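Local coordinates for thioredoxin-like protein (Bacteroides caccae ATCC 43185, PDB 4YOD) that probably acts as a thiol-disulfide oxidoreductase through its C-terminal thioredoxin-like domain, while the role of its helical N-terminal part is unknown, at residues A[142-145]-A[146-149]; A[191-194]-A[195-199]; A[203-207]-A[208-212]; A[278-281]-A[282-286]. One frame throughout, in Å; residues are numbered along the deposited sequence.

The four contacts follow one another along the chain without nesting or crossing, and each joins neighbouring turns or a helix end rather than closing a long loop. Contact 1 ends helix 132-146 of the helical N-terminal part and lies about 24 Å or more, centre to centre, from the other three, which gather in the thioredoxin fold. Contact 2 spans the C-terminal half of helix 187-197 and the residues just after it, contact 3 leads from helix 200-207 into strand 211-217, and contact 4 lies on the C-terminal helix 276-286. Contact 4 touches both contact 3, where Leu283 packs on Leu205 and Leu211, and contact 2, where Glu280 meets Ala199.

Contact 1. Residues A[142-145]-A[146-149]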
ATOM      1  N   LEU A 142      12.276  -0.741   1.125  1.00 24.83           N
ATOM      2  CA  LEU A 142      12.017  -1.759   2.162  1.00 24.01           C
ATOM      3  C   LEU A 142      12.027  -1.114   3.559  1.00 28.13           C
ATOM      4  O   LEU A 142      11.102  -1.365   4.338  1.00 26.18           O
ATOM      5  CB  LEU A 142      13.012  -2.934   2.060  1.00 23.32           C
ATOM      6  CG  LEU A 142      12.779  -4.159   2.994  1.00 27.09           C
ATOM      7  CD1 LEU A 142      11.344  -4.734   2.865  1.00 26.16           C
ATOM      8  CD2 LEU A 142      13.818  -5.228   2.746  1.00 27.21           C
ATOM      9  N   GLU A 143      12.991  -0.208   3.822  1.00 25.68           N
ATOM     10  CA  GLU A 143      13.057   0.534   5.095  1.00 27.40           C
ATOM     11  C   GLU A 143      11.810   1.415   5.287  1.00 29.35           C
ATOM     12  O   GLU A 143      11.215   1.441   6.370  1.00 28.59           O
ATOM     13  CB  GLU A 143      14.311   1.423   5.134  1.00 30.00           C
ATOM     14  CG  GLU A 143      15.544   0.727   5.654  1.00 51.42           C
ATOM     15  CD  GLU A 143      16.416   1.682   6.450  1.00 90.57           C
ATOM     16  OE1 GLU A 143      16.063   1.984   7.614  1.00 88.56           O
ATOM     17  OE2 GLU A 143      17.422   2.174   5.889  1.00 93.31           O
ATOM     18  N   LEU A 144      11.428   2.151   4.235  1.00 26.14           N
ATOM     19  CA  LEU A 144      10.260   3.026   4.289  1.00 26.57           C
ATOM     20  C   LEU A 144       8.943   2.207   4.421  1.00 29.46           C
ATOM     21  O   LEU A 144       8.059   2.637   5.161  1.00 29.34           O
ATOM     22  CB  LEU A 144      10.225   3.949   3.067  1.00 26.55           C
ATOM     23  CG  LEU A 144       9.021   4.889   2.921  1.00 30.39           C
ATOM     24  CD1 LEU A 144       8.886   5.851   4.151  1.00 31.84           C
ATOM     25  CD2 LEU A 144       9.124   5.670   1.623  1.00 31.18           C
ATOM     26  N   ALA A 145       8.843   1.022   3.770  1.00 25.49           N
ATOM     27  CA  ALA A 145       7.652   0.158   3.841  1.00 25.43           C
ATOM     28  C   ALA A 145       7.422  -0.421   5.267  1.00 29.58           C
ATOM     29  O   ALA A 145       6.299  -0.774   5.605  1.00 29.09           O
ATOM     30  CB  ALA A 145       7.754  -0.961   2.824  1.00 25.38           C
ATOM     31  N   GLN A 146       8.468  -0.445   6.111  1.00 27.05           N
ATOM     32  CA  GLN A 146       8.379  -0.871   7.503  1.00 27.78           C
ATOM     33  C   GLN A 146       7.704   0.189   8.352  1.00 29.94           C
ATOM     34  O   GLN A 146       7.114  -0.126   9.391  1.00 30.66           O
ATOM     35  CB  GLN A 146       9.787  -1.157   8.093  1.00 30.24           C
ATOM     36  CG  GLN A 146      10.580  -2.284   7.436  1.00 33.26           C
ATOM     37  CD  GLN A 146       9.839  -3.571   7.172  1.00 46.27           C
ATOM     38  OE1 GLN A 146       8.991  -4.039   7.949  1.00 43.44           O
ATOM     39  NE2 GLN A 146      10.208  -4.208   6.090  1.00 43.79           N
ATOM     40  N   LYS A 147       7.848   1.464   7.953  1.00 24.76           N
ATOM     41  CA  LYS A 147       7.248   2.583   8.688  1.00 24.15           C
ATOM     42  C   LYS A 147       5.747   2.578   8.488  1.00 27.29           C
ATOM     43  O   LYS A 147       5.292   2.554   7.345  1.00 25.40           O
ATOM     44  CB  LYS A 147       7.843   3.910   8.200  1.00 25.82           C
ATOM     45  CG  LYS A 147       9.362   4.010   8.389  1.00 31.61           C
ATOM     46  CD  LYS A 147       9.840   5.423   8.180  1.00 31.06           C
ATOM     47  CE  LYS A 147      11.355   5.483   8.134  1.00 37.79           C
ATOM     48  NZ  LYS A 147      11.825   6.865   7.850  1.00 41.21           N
ATOM     49  N   ASN A 148       4.971   2.582   9.596  1.00 24.08           N
ATOM     50  CA  ASN A 148       3.501   2.566   9.582  1.00 25.29           C
ATOM     51  C   ASN A 148       2.981   1.342   8.814  1.00 28.94           C
ATOM     52  O   ASN A 148       1.885   1.365   8.231  1.00 28.11           O
ATOM     53  CB  ASN A 148       2.946   3.885   9.020  1.00 25.21           C
ATOM     54  CG  ASN A 148       3.695   5.064   9.586  1.00 33.91           C
ATOM     55  OD1 ASN A 148       3.624   5.363  10.773  1.00 28.99           O
ATOM     56  ND2 ASN A 148       4.512   5.688   8.778  1.00 24.23           N
ATOM     57  N   ARG A 149       3.781   0.247   8.845  1.00 24.97           N
ATOM     58  CA  ARG A 149       3.374  -1.022   8.261  1.00 24.95           C
ATOM     59  C   ARG A 149       2.095  -1.514   8.991  1.00 29.68           C
ATOM     60  O   ARG A 149       1.935  -1.243  10.185  1.00 26.90           O
ATOM     61  CB  ARG A 149       4.512  -2.048   8.411  1.00 25.37           C
ATOM     62  CG  ARG A 149       4.208  -3.350   7.706  1.00 29.98           C
ATOM     63  CD  ARG A 149       5.422  -4.253   7.616  1.00 30.22           C
ATOM     64  NE  ARG A 149       5.052  -5.482   6.913  1.00 30.38           N
ATOM     65  CZ  ARG A 149       5.889  -6.475   6.655  1.00 44.07           C
ATOM     66  NH1 ARG A 149       7.166  -6.381   7.002  1.00 30.66           N
ATOM     67  NH2 ARG A 149       5.461  -7.565   6.032  1.00 29.64           N
TER
HETATM   68  O   HOH W   1       5.505   3.271   4.524  1.00 27.95           O
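The amide of Gln146 folds back over the last turn of its helix, NE2 lying 3.5 Å from CD1 of Leu142 and making a weak bond to Leu142 O. The two side chains run alongside each other in the same direction. CG of Gln146, set beside the backbone N, lies 3.3 Å from Leu142 O, and the bend at chi2 (-46°) turns the amide back along Leu142. The other end of the amide, OE1, takes a 3.1 Å hydrogen bond from NH1 of Arg149; the donor lies in the carbonyl plane on a lone pair, and OE1 sits at the guanidinium edge. An alanine at Gln146 would remove this acceptor, and the guanidinium would probably lose one of the bonds that fix its rotation. Lys147 N bonds to Leu144 O at 3.0 Å from above the carbonyl plane, and a water lies within hydrogen-bonding distance of both that oxygen and Lys147 O. The chain then reverses in a type II turn from Gln146 to Arg149. Farther out, NH2 of Arg149 forms a salt bridge with Glu115, while NZ of Lys147 donates to Gln250 O. The helix end thus rests against helix 114-125 through Leu142 and Ala145, while Asn148 and Lys147 reach the loop that follows helix 245-249.

Contact 2. Residues A[191-194]-A[195-199]; sequences ETIE and GLKQA
Glu194 O receives the backbone N of Gln198 at 2.9 Å, the last of four i to i+4 bonds here. The same oxygen is flanked by the aliphatic part of Gln198, whose CB lies 3.3 Å away. The side chains of Glu194 and Gln198 pass each other at a slant, with carboxylate and amide planes 56° apart. Glu194 touches through its methylene, CG lying 3.4 Å from OE1 of Gln198; the nearest polar atoms, OE1 of Gln198 and OE2 of Glu194, are both acceptors. One residue earlier, Lys197 runs beside Ile193, pointing the same way. With CG of Lys197 set beside its own backbone N (chi1 -78°), the chain passes over Ile193 O and its CD comes 3.7 Å from CG2 of Ile193. NZ of Lys197 ends 4.3 Å from OE1 of Glu194, beyond a salt bridge. Leu196 curls over Thr192 O, CG at 3.5 Å, while OG1 of Thr192 is spent on Ala188 O within the same helix.

Leu196, Ile193 and Thr192 face Phe180 of the central strand 176-181, in the helix that begins at the putative CxxC motif of Cys186 and Cys189. The chemistry is therefore two-sided: the inner face is held by apolar packing, whereas on the outer face Glu194 and Lys197 probably attract each other only loosely, and regular backbone bonding carries the turn.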
ATOM      1  N   GLU A 191     -12.230  15.171  -3.691  1.00 52.00           N
ATOM      2  CA  GLU A 191     -12.991  13.941  -3.928  1.00 51.43           C
ATOM      3  C   GLU A 191     -12.996  13.064  -2.648  1.00 50.35           C
ATOM      4  O   GLU A 191     -14.045  12.541  -2.260  1.00 49.70           O
ATOM      5  CB  GLU A 191     -12.352  13.190  -5.108  1.00 53.10           C
ATOM      6  CG  GLU A 191     -13.235  12.157  -5.781  1.00 67.43           C
ATOM      7  CD  GLU A 191     -12.646  11.634  -7.077  1.00 96.07           C
ATOM      8  OE1 GLU A 191     -11.686  10.831  -7.016  1.00 93.59           O
ATOM      9  OE2 GLU A 191     -13.130  12.047  -8.156  1.00 94.23           O
ATOM     10  N   THR A 192     -11.831  12.962  -1.978  1.00 42.71           N
ATOM     11  CA  THR A 192     -11.647  12.209  -0.738  1.00 39.73           C
ATOM     12  C   THR A 192     -12.408  12.885   0.427  1.00 41.56           C
ATOM     13  O   THR A 192     -13.042  12.165   1.199  1.00 40.52           O
ATOM     14  CB  THR A 192     -10.148  12.016  -0.447  1.00 44.36           C
ATOM     15  OG1 THR A 192      -9.612  11.190  -1.478  1.00 46.18           O
ATOM     16  CG2 THR A 192      -9.884  11.351   0.898  1.00 40.51           C
ATOM     17  N   ILE A 193     -12.363  14.234   0.547  1.00 39.03           N
ATOM     18  CA  ILE A 193     -13.115  14.970   1.581  1.00 40.58           C
ATOM     19  C   ILE A 193     -14.620  14.635   1.443  1.00 48.42           C
ATOM     20  O   ILE A 193     -15.258  14.294   2.443  1.00 47.79           O
ATOM     21  CB  ILE A 193     -12.857  16.514   1.556  1.00 45.04           C
ATOM     22  CG1 ILE A 193     -11.426  16.862   2.043  1.00 43.74           C
ATOM     23  CG2 ILE A 193     -13.894  17.270   2.402  1.00 48.24           C
ATOM     24  CD1 ILE A 193     -10.863  18.200   1.553  1.00 51.30           C
ATOM     25  N   GLU A 194     -15.150  14.682   0.197  1.00 47.57           N
ATOM     26  CA  GLU A 194     -16.549  14.399  -0.138  1.00 50.06           C
ATOM     27  C   GLU A 194     -16.923  12.944   0.177  1.00 51.46           C
ATOM     28  O   GLU A 194     -17.992  12.700   0.738  1.00 50.99           O
ATOM     29  CB  GLU A 194     -16.824  14.729  -1.617  1.00 54.04           C
ATOM     30  CG  GLU A 194     -18.165  15.403  -1.870  1.00 69.77           C
ATOM     31  CD  GLU A 194     -18.522  16.585  -0.982  1.00 98.43           C
ATOM     32  OE1 GLU A 194     -17.717  17.541  -0.895  1.00 94.80           O
ATOM     33  OE2 GLU A 194     -19.617  16.552  -0.375  1.00 94.96           O
ATOM     34  N   GLY A 195     -16.026  12.015  -0.139  1.00 46.10           N
ATOM     35  CA  GLY A 195     -16.205  10.591   0.138  1.00 45.33           C
ATOM     36  C   GLY A 195     -16.285  10.279   1.624  1.00 47.97           C
ATOM     37  O   GLY A 195     -17.094   9.446   2.035  1.00 48.26           O
ATOM     38  N   LEU A 196     -15.469  10.969   2.447  1.00 41.99           N
ATOM     39  CA  LEU A 196     -15.489  10.829   3.900  1.00 40.77           C
ATOM     40  C   LEU A 196     -16.752  11.458   4.502  1.00 47.40           C
ATOM     41  O   LEU A 196     -17.337  10.871   5.417  1.00 47.71           O
ATOM     42  CB  LEU A 196     -14.222  11.429   4.543  1.00 39.28           C
ATOM     43  CG  LEU A 196     -12.931  10.623   4.318  1.00 42.09           C
ATOM     44  CD1 LEU A 196     -11.723  11.413   4.744  1.00 41.21           C
ATOM     45  CD2 LEU A 196     -12.980   9.264   5.021  1.00 42.54           C
ATOM     46  N   LYS A 197     -17.188  12.626   3.980  1.00 46.05           N
ATOM     47  CA  LYS A 197     -18.397  13.330   4.426  1.00 47.95           C
ATOM     48  C   LYS A 197     -19.676  12.538   4.097  1.00 53.33           C
ATOM     49  O   LYS A 197     -20.640  12.597   4.861  1.00 54.76           O
ATOM     50  CB  LYS A 197     -18.489  14.716   3.767  1.00 53.20           C
ATOM     51  CG  LYS A 197     -17.590  15.788   4.362  1.00 64.56           C
ATOM     52  CD  LYS A 197     -17.482  16.960   3.390  1.00 77.94           C
ATOM     53  CE  LYS A 197     -17.852  18.292   3.990  1.00 91.91           C
ATOM     54  NZ  LYS A 197     -17.637  19.402   3.021  1.00100.73           N
ATOM     55  N   GLN A 198     -19.682  11.815   2.962  1.00 49.16           N
ATOM     56  CA  GLN A 198     -20.832  11.042   2.486  1.00 51.17           C
ATOM     57  C   GLN A 198     -20.887   9.616   3.093  1.00 55.08           C
ATOM     58  O   GLN A 198     -21.792   8.856   2.748  1.00 58.00           O
ATOM     59  CB  GLN A 198     -20.859  10.991   0.938  1.00 53.24           C
ATOM     60  CG  GLN A 198     -21.325  12.317   0.303  1.00 72.15           C
ATOM     61  CD  GLN A 198     -21.199  12.436  -1.211  1.00 92.18           C
ATOM     62  OE1 GLN A 198     -20.986  13.533  -1.745  1.00 85.18           O
ATOM     63  NE2 GLN A 198     -21.379  11.343  -1.951  1.00 85.72           N
ATOM     64  N   ALA A 199     -19.966   9.265   4.018  1.00 47.37           N
ATOM     65  CA  ALA A 199     -19.993   7.957   4.684  1.00 45.11           C
ATOM     66  C   ALA A 199     -20.665   8.118   6.060  1.00 49.02           C
ATOM     67  O   ALA A 199     -20.115   8.808   6.920  1.00 48.37           O
ATOM     68  CB  ALA A 199     -18.589   7.391   4.815  1.00 42.84           C
TER

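Contact 3. Residues A[203-207]-A[208-212]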
ATOM      1  N   SER A 203     -19.393  10.161  10.346  1.00 47.44           N
ATOM      2  CA  SER A 203     -20.157  11.205  11.037  1.00 49.54           C
ATOM      3  C   SER A 203     -20.694  10.706  12.384  1.00 52.49           C
ATOM      4  O   SER A 203     -20.631  11.442  13.369  1.00 53.85           O
ATOM      5  CB  SER A 203     -21.313  11.687  10.161  1.00 57.03           C
ATOM      6  OG  SER A 203     -20.960  11.706   8.786  1.00 67.47           O
ATOM      7  N   GLN A 204     -21.186   9.447  12.426  1.00 47.02           N
ATOM      8  CA  GLN A 204     -21.750   8.809  13.618  1.00 47.19           C
ATOM      9  C   GLN A 204     -20.694   8.590  14.688  1.00 47.43           C
ATOM     10  O   GLN A 204     -20.922   8.986  15.828  1.00 47.51           O
ATOM     11  CB  GLN A 204     -22.417   7.470  13.243  1.00 49.28           C
ATOM     12  CG  GLN A 204     -23.023   6.686  14.410  1.00 62.96           C
ATOM     13  CD  GLN A 204     -23.212   5.210  14.104  1.00 81.83           C
ATOM     14  OE1 GLN A 204     -23.505   4.798  12.967  1.00 71.25           O
ATOM     15  NE2 GLN A 204     -23.084   4.376  15.131  1.00 76.34           N
ATOM     16  N   LEU A 205     -19.541   7.969  14.331  1.00 41.40           N
ATOM     17  CA  LEU A 205     -18.479   7.682  15.293  1.00 40.31           C
ATOM     18  C   LEU A 205     -17.751   8.961  15.736  1.00 44.86           C
ATOM     19  O   LEU A 205     -17.232   8.988  16.858  1.00 43.87           O
ATOM     20  CB  LEU A 205     -17.480   6.643  14.729  1.00 38.45           C
ATOM     21  CG  LEU A 205     -18.050   5.254  14.350  1.00 43.46           C
ATOM     22  CD1 LEU A 205     -16.983   4.400  13.661  1.00 41.26           C
ATOM     23  CD2 LEU A 205     -18.610   4.509  15.570  1.00 47.45           C
ATOM     24  N   ILE A 206     -17.708  10.018  14.881  1.00 43.47           N
ATOM     25  CA  ILE A 206     -17.122  11.316  15.286  1.00 44.11           C
ATOM     26  C   ILE A 206     -18.011  11.889  16.410  1.00 49.26           C
ATOM     27  O   ILE A 206     -17.496  12.266  17.462  1.00 49.28           O
ATOM     28  CB  ILE A 206     -16.953  12.330  14.103  1.00 47.23           C
ATOM     29  CG1 ILE A 206     -15.765  11.965  13.196  1.00 44.50           C
ATOM     30  CG2 ILE A 206     -16.851  13.800  14.610  1.00 50.92           C
ATOM     31  CD1 ILE A 206     -15.836  12.603  11.856  1.00 49.36           C
ATOM     32  N   LYS A 207     -19.343  11.883  16.197  1.00 48.45           N
ATOM     33  CA  LYS A 207     -20.374  12.371  17.132  1.00 51.84           C
ATOM     34  C   LYS A 207     -20.321  11.611  18.474  1.00 57.59           C
ATOM     35  O   LYS A 207     -20.355  12.245  19.526  1.00 59.45           O
ATOM     36  CB  LYS A 207     -21.773  12.248  16.492  1.00 55.51           C
ATOM     37  CG  LYS A 207     -22.859  13.081  17.167  1.00 70.33           C
ATOM     38  CD  LYS A 207     -24.186  13.013  16.422  1.00 80.99           C
ATOM     39  CE  LYS A 207     -24.446  14.241  15.579  1.00 91.82           C
ATOM     40  NZ  LYS A 207     -25.886  14.374  15.213  1.00 98.36           N
ATOM     41  N   GLU A 208     -20.187  10.267  18.425  1.00 53.30           N
ATOM     42  CA  GLU A 208     -20.068   9.371  19.587  1.00 53.53           C
ATOM     43  C   GLU A 208     -18.711   9.509  20.298  1.00 55.28           C
ATOM     44  O   GLU A 208     -18.490   8.845  21.316  1.00 55.12           O
ATOM     45  CB  GLU A 208     -20.199   7.914  19.132  1.00 54.04           C
ATOM     46  CG  GLU A 208     -21.597   7.382  18.922  1.00 69.71           C
ATOM     47  CD  GLU A 208     -21.564   5.912  18.549  1.00 99.70           C
ATOM     48  OE1 GLU A 208     -21.124   5.089  19.386  1.00101.82           O
ATOM     49  OE2 GLU A 208     -21.928   5.588  17.397  1.00 97.93           O
ATOM     50  N   LYS A 209     -17.784  10.307  19.717  1.00 50.47           N
ATOM     51  CA  LYS A 209     -16.402  10.542  20.181  1.00 50.25           C
ATOM     52  C   LYS A 209     -15.563   9.222  20.123  1.00 52.64           C
ATOM     53  O   LYS A 209     -14.553   9.086  20.819  1.00 52.66           O
ATOM     54  CB  LYS A 209     -16.356  11.202  21.578  1.00 55.48           C
ATOM     55  CG  LYS A 209     -16.852  12.647  21.581  1.00 72.23           C
ATOM     56  CD  LYS A 209     -16.552  13.367  22.881  1.00 85.49           C
ATOM     57  CE  LYS A 209     -16.993  14.810  22.820  1.00101.10           C
ATOM     58  NZ  LYS A 209     -16.782  15.513  24.115  1.00114.72           N
ATOM     59  N   LYS A 210     -15.979   8.274  19.257  1.00 46.89           N
ATOM     60  CA  LYS A 210     -15.305   6.988  19.051  1.00 44.14           C
ATOM     61  C   LYS A 210     -14.235   7.106  17.963  1.00 42.65           C
ATOM     62  O   LYS A 210     -13.333   6.275  17.907  1.00 39.78           O
ATOM     63  CB  LYS A 210     -16.322   5.887  18.673  1.00 47.18           C
ATOM     64  CG  LYS A 210     -17.377   5.598  19.731  1.00 57.63           C
ATOM     65  CD  LYS A 210     -16.973   4.495  20.700  1.00 69.31           C
ATOM     66  CE  LYS A 210     -18.021   4.247  21.764  1.00 82.14           C
ATOM     67  NZ  LYS A 210     -19.228   3.563  21.223  1.00 90.90           N
ATOM     68  N   LEU A 211     -14.346   8.127  17.093  1.00 38.58           N
ATOM     69  CA  LEU A 211     -13.425   8.341  15.976  1.00 36.02           C
ATOM     70  C   LEU A 211     -12.964   9.790  15.887  1.00 40.68           C
ATOM     71  O   LEU A 211     -13.779  10.708  15.979  1.00 42.09           O
ATOM     72  CB  LEU A 211     -14.129   7.935  14.656  1.00 35.17           C
ATOM     73  CG  LEU A 211     -13.489   8.323  13.302  1.00 38.06           C
ATOM     74  CD1 LEU A 211     -12.351   7.421  12.964  1.00 34.93           C
ATOM     75  CD2 LEU A 211     -14.509   8.182  12.164  1.00 42.68           C
ATOM     76  N   ILE A 212     -11.665   9.988  15.687  1.00 36.23           N
ATOM     77  CA  ILE A 212     -11.089  11.303  15.445  1.00 36.35           C
ATOM     78  C   ILE A 212     -10.556  11.302  14.011  1.00 39.22           C
ATOM     79  O   ILE A 212      -9.918  10.330  13.588  1.00 36.50           O
ATOM     80  CB  ILE A 212     -10.003  11.694  16.500  1.00 39.86           C
ATOM     81  CG1 ILE A 212     -10.668  12.113  17.853  1.00 41.55           C
ATOM     82  CG2 ILE A 212      -9.076  12.814  15.978  1.00 40.45           C
ATOM     83  CD1 ILE A 212      -9.683  12.142  19.065  1.00 44.87           C
TER
HETATM   84  O   HOH W   2     -14.767  12.611  17.948  1.00 44.04           O
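A Schellman motif ends helix 200-207 and turns the chain into strand 211-217 of the thioredoxin-fold sheet, bringing Leu205 and Leu211 together. Lys209, with its positive phi of 64°, makes the reversal. Its N bonds to Ile206 O from above the carbonyl plane, while Leu205 O accepts two donors: Lys210 N at 2.8 Å, nearly in line with the C=O, and Leu211 N at 3.0 Å, well above the carbonyl plane. Beside these bonds, the CB atoms of Leu205 and Leu211 meet at 3.6 Å, and CD2 of Leu211 reaches CG1 of Ile206. This apolar side continues onto Tyr176 and Leu178 of strand 176-181, with which the incoming strand pairs through Ile212.

On the outer side, Gln204 and Glu208 run alongside one another, one helical turn apart. With CG of Gln204 opposite its backbone N (chi1 179°) and the chain extended, NE2 reaches OE2 of Glu208 at 2.8 Å; the amide and carboxylate are nearly coplanar. The second carboxylate oxygen, OE1, forms a salt bridge with NZ of Lys210, so one group ties the last turn to the residues leaving it. A leucine in place of Gln204 would take away the amide donor and is likely to leave OE2 without this partner, with the carboxylate held by Lys210 alone among the contacts described. A water completes the corner by donating to both Ile206 O and Leu211 O, while the CA of Ile206 points a C-H at that same Leu211 O, 3.5 Å away.

Contact 4. Residues A[278-281]-A[282-286]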
ATOM      1  N   ALA A 278     -12.880   1.205   1.823  1.00 34.18           N
ATOM      2  CA  ALA A 278     -12.234   0.233   2.710  1.00 33.13           C
ATOM      3  C   ALA A 278     -12.379   0.670   4.174  1.00 35.11           C
ATOM      4  O   ALA A 278     -12.729  -0.143   5.026  1.00 34.10           O
ATOM      5  CB  ALA A 278     -10.750   0.086   2.348  1.00 33.30           C
ATOM      6  N   ILE A 279     -12.145   1.960   4.454  1.00 31.07           N
ATOM      7  CA  ILE A 279     -12.265   2.516   5.808  1.00 29.87           C
ATOM      8  C   ILE A 279     -13.724   2.425   6.256  1.00 32.25           C
ATOM      9  O   ILE A 279     -13.994   1.969   7.373  1.00 31.99           O
ATOM     10  CB  ILE A 279     -11.708   3.957   5.886  1.00 32.14           C
ATOM     11  CG1 ILE A 279     -10.159   3.919   5.794  1.00 31.04           C
ATOM     12  CG2 ILE A 279     -12.140   4.670   7.211  1.00 32.44           C
ATOM     13  CD1 ILE A 279      -9.571   5.208   5.462  1.00 38.79           C
ATOM     14  N   GLU A 280     -14.652   2.842   5.382  1.00 29.20           N
ATOM     15  CA  GLU A 280     -16.086   2.813   5.679  1.00 30.96           C
ATOM     16  C   GLU A 280     -16.539   1.387   5.985  1.00 36.68           C
ATOM     17  O   GLU A 280     -17.227   1.181   6.973  1.00 37.25           O
ATOM     18  CB  GLU A 280     -16.892   3.414   4.513  1.00 33.90           C
ATOM     19  CG  GLU A 280     -18.378   3.548   4.780  1.00 50.31           C
ATOM     20  CD  GLU A 280     -19.226   4.014   3.610  1.00 75.12           C
ATOM     21  OE1 GLU A 280     -18.715   4.060   2.465  1.00 69.58           O
ATOM     22  OE2 GLU A 280     -20.415   4.326   3.841  1.00 70.98           O
ATOM     23  N   GLU A 281     -16.130   0.396   5.165  1.00 34.35           N
ATOM     24  CA  GLU A 281     -16.568  -0.974   5.414  1.00 36.13           C
ATOM     25  C   GLU A 281     -15.972  -1.516   6.693  1.00 38.33           C
ATOM     26  O   GLU A 281     -16.709  -2.097   7.473  1.00 39.61           O
ATOM     27  CB  GLU A 281     -16.261  -1.891   4.243  1.00 38.05           C
ATOM     28  CG  GLU A 281     -17.175  -1.664   3.052  1.00 45.54           C
ATOM     29  CD  GLU A 281     -17.030  -2.697   1.953  1.00 67.21           C
ATOM     30  OE1 GLU A 281     -16.261  -3.669   2.142  1.00 54.05           O
ATOM     31  OE2 GLU A 281     -17.686  -2.534   0.898  1.00 63.74           O
ATOM     32  N   TYR A 282     -14.688  -1.238   6.962  1.00 33.25           N
ATOM     33  CA  TYR A 282     -14.024  -1.677   8.186  1.00 31.55           C
ATOM     34  C   TYR A 282     -14.761  -1.170   9.424  1.00 34.11           C
ATOM     35  O   TYR A 282     -14.961  -1.928  10.368  1.00 35.11           O
ATOM     36  CB  TYR A 282     -12.567  -1.177   8.234  1.00 30.56           C
ATOM     37  CG  TYR A 282     -11.804  -1.740   9.411  1.00 31.25           C
ATOM     38  CD1 TYR A 282     -11.947  -1.198  10.682  1.00 32.84           C
ATOM     39  CD2 TYR A 282     -10.987  -2.856   9.267  1.00 33.44           C
ATOM     40  CE1 TYR A 282     -11.298  -1.749  11.781  1.00 37.02           C
ATOM     41  CE2 TYR A 282     -10.315  -3.405  10.357  1.00 35.22           C
ATOM     42  CZ  TYR A 282     -10.477  -2.849  11.615  1.00 41.76           C
ATOM     43  OH  TYR A 282      -9.849  -3.389  12.713  1.00 45.38           O
ATOM     44  N   LEU A 283     -15.086   0.124   9.451  1.00 29.88           N
ATOM     45  CA  LEU A 283     -15.756   0.734  10.603  1.00 30.95           C
ATOM     46  C   LEU A 283     -17.180   0.204  10.753  1.00 37.77           C
ATOM     47  O   LEU A 283     -17.656   0.062  11.878  1.00 38.60           O
ATOM     48  CB  LEU A 283     -15.755   2.259  10.479  1.00 29.95           C
ATOM     49  CG  LEU A 283     -14.376   2.933  10.638  1.00 31.86           C
ATOM     50  CD1 LEU A 283     -14.476   4.392  10.316  1.00 32.14           C
ATOM     51  CD2 LEU A 283     -13.787   2.715  12.052  1.00 32.33           C
HETATM   52  N   MSE A 284     -17.849  -0.120   9.628  1.00 35.18           N
HETATM   53  CA  MSE A 284     -19.211  -0.655   9.679  1.00 36.87           C
HETATM   54  C   MSE A 284     -19.216  -2.046  10.309  1.00 42.47           C
HETATM   55  O   MSE A 284     -20.140  -2.376  11.052  1.00 42.78           O
HETATM   56  CB  MSE A 284     -19.832  -0.695   8.285  1.00 39.12           C
HETATM   57  CG  MSE A 284     -20.309   0.665   7.812  1.00 45.00           C
HETATM   58 SE   MSE A 284     -20.896   0.629   5.955  0.75 52.07          SE
HETATM   59  CE  MSE A 284     -22.556  -0.298   6.165  1.00 53.00           C
ATOM     60  N   ILE A 285     -18.171  -2.845  10.031  1.00 38.32           N
ATOM     61  CA  ILE A 285     -18.053  -4.210  10.544  1.00 41.14           C
ATOM     62  C   ILE A 285     -17.644  -4.230  12.030  1.00 49.20           C
ATOM     63  O   ILE A 285     -18.185  -5.036  12.790  1.00 50.32           O
ATOM     64  CB  ILE A 285     -17.076  -5.040   9.667  1.00 43.86           C
ATOM     65  CG1 ILE A 285     -17.614  -5.192   8.225  1.00 44.54           C
ATOM     66  CG2 ILE A 285     -16.798  -6.421  10.270  1.00 47.36           C
ATOM     67  CD1 ILE A 285     -16.479  -5.319   7.126  1.00 47.51           C
ATOM     68  N   HIS A 286     -16.719  -3.347  12.440  1.00 48.56           N
ATOM     69  CA  HIS A 286     -16.166  -3.352  13.794  1.00 50.93           C
ATOM     70  C   HIS A 286     -16.855  -2.387  14.750  1.00 60.21           C
ATOM     71  O   HIS A 286     -17.219  -2.827  15.838  1.00 64.26           O
ATOM     72  CB  HIS A 286     -14.659  -3.100  13.740  1.00 49.64           C
ATOM     73  CG  HIS A 286     -13.955  -4.175  12.985  1.00 53.28           C
ATOM     74  ND1 HIS A 286     -13.749  -4.080  11.624  1.00 54.58           N
ATOM     75  CD2 HIS A 286     -13.522  -5.382  13.406  1.00 56.91           C
ATOM     76  CE1 HIS A 286     -13.168  -5.212  11.263  1.00 54.68           C
ATOM     77  NE2 HIS A 286     -13.011  -6.026  12.301  1.00 56.62           N
TER
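Tyr282 opens the last turns of the C-terminal helix 276-286, which packs against the sheet of the thioredoxin fold. Its N bonds to Ala278 O, and its CB lies 3.4 Å from that oxygen. The ring swings beyond the first segment toward Tyr176, Leu262 and the edge strand 269-272, with CG held opposite the backbone N (chi1 -174°).

Leu283 comes next and carries the apolar contact, lying beside Ile279 and pointing the same way. Its CD1 meets CG2 of Ile279 at 3.9 Å, and its CG rests against Ile279 O. These two buried side chains form an apolar stripe that covers Leu260 and reaches helix 200-207 through Ile201 and Ile202.

Met284, present as selenomethionine, runs alongside Glu280: its CG is 3.2 Å from Glu280 O, and SE lies 4.0 Å from Glu280 CG. Only the aliphatic part of the glutamate is used there, while the same side chain also packs on Pro200 and Ile201. Ile285 then drapes its CD1 over Glu281 O at 3.2 Å, and its N bonds to that oxygen nearly head-on.

At His286 the helix finishes with its side chain turned back on Tyr282. Tyr282 O takes both the backbone N and the ring ND1 of His286, while the imidazole also lies over the tyrosine. The bond from ND1 to Tyr282 O is 2.8 Å long and near the imidazole plane, and the same ND1 sits 3.3 Å above the centre of the Tyr282 ring.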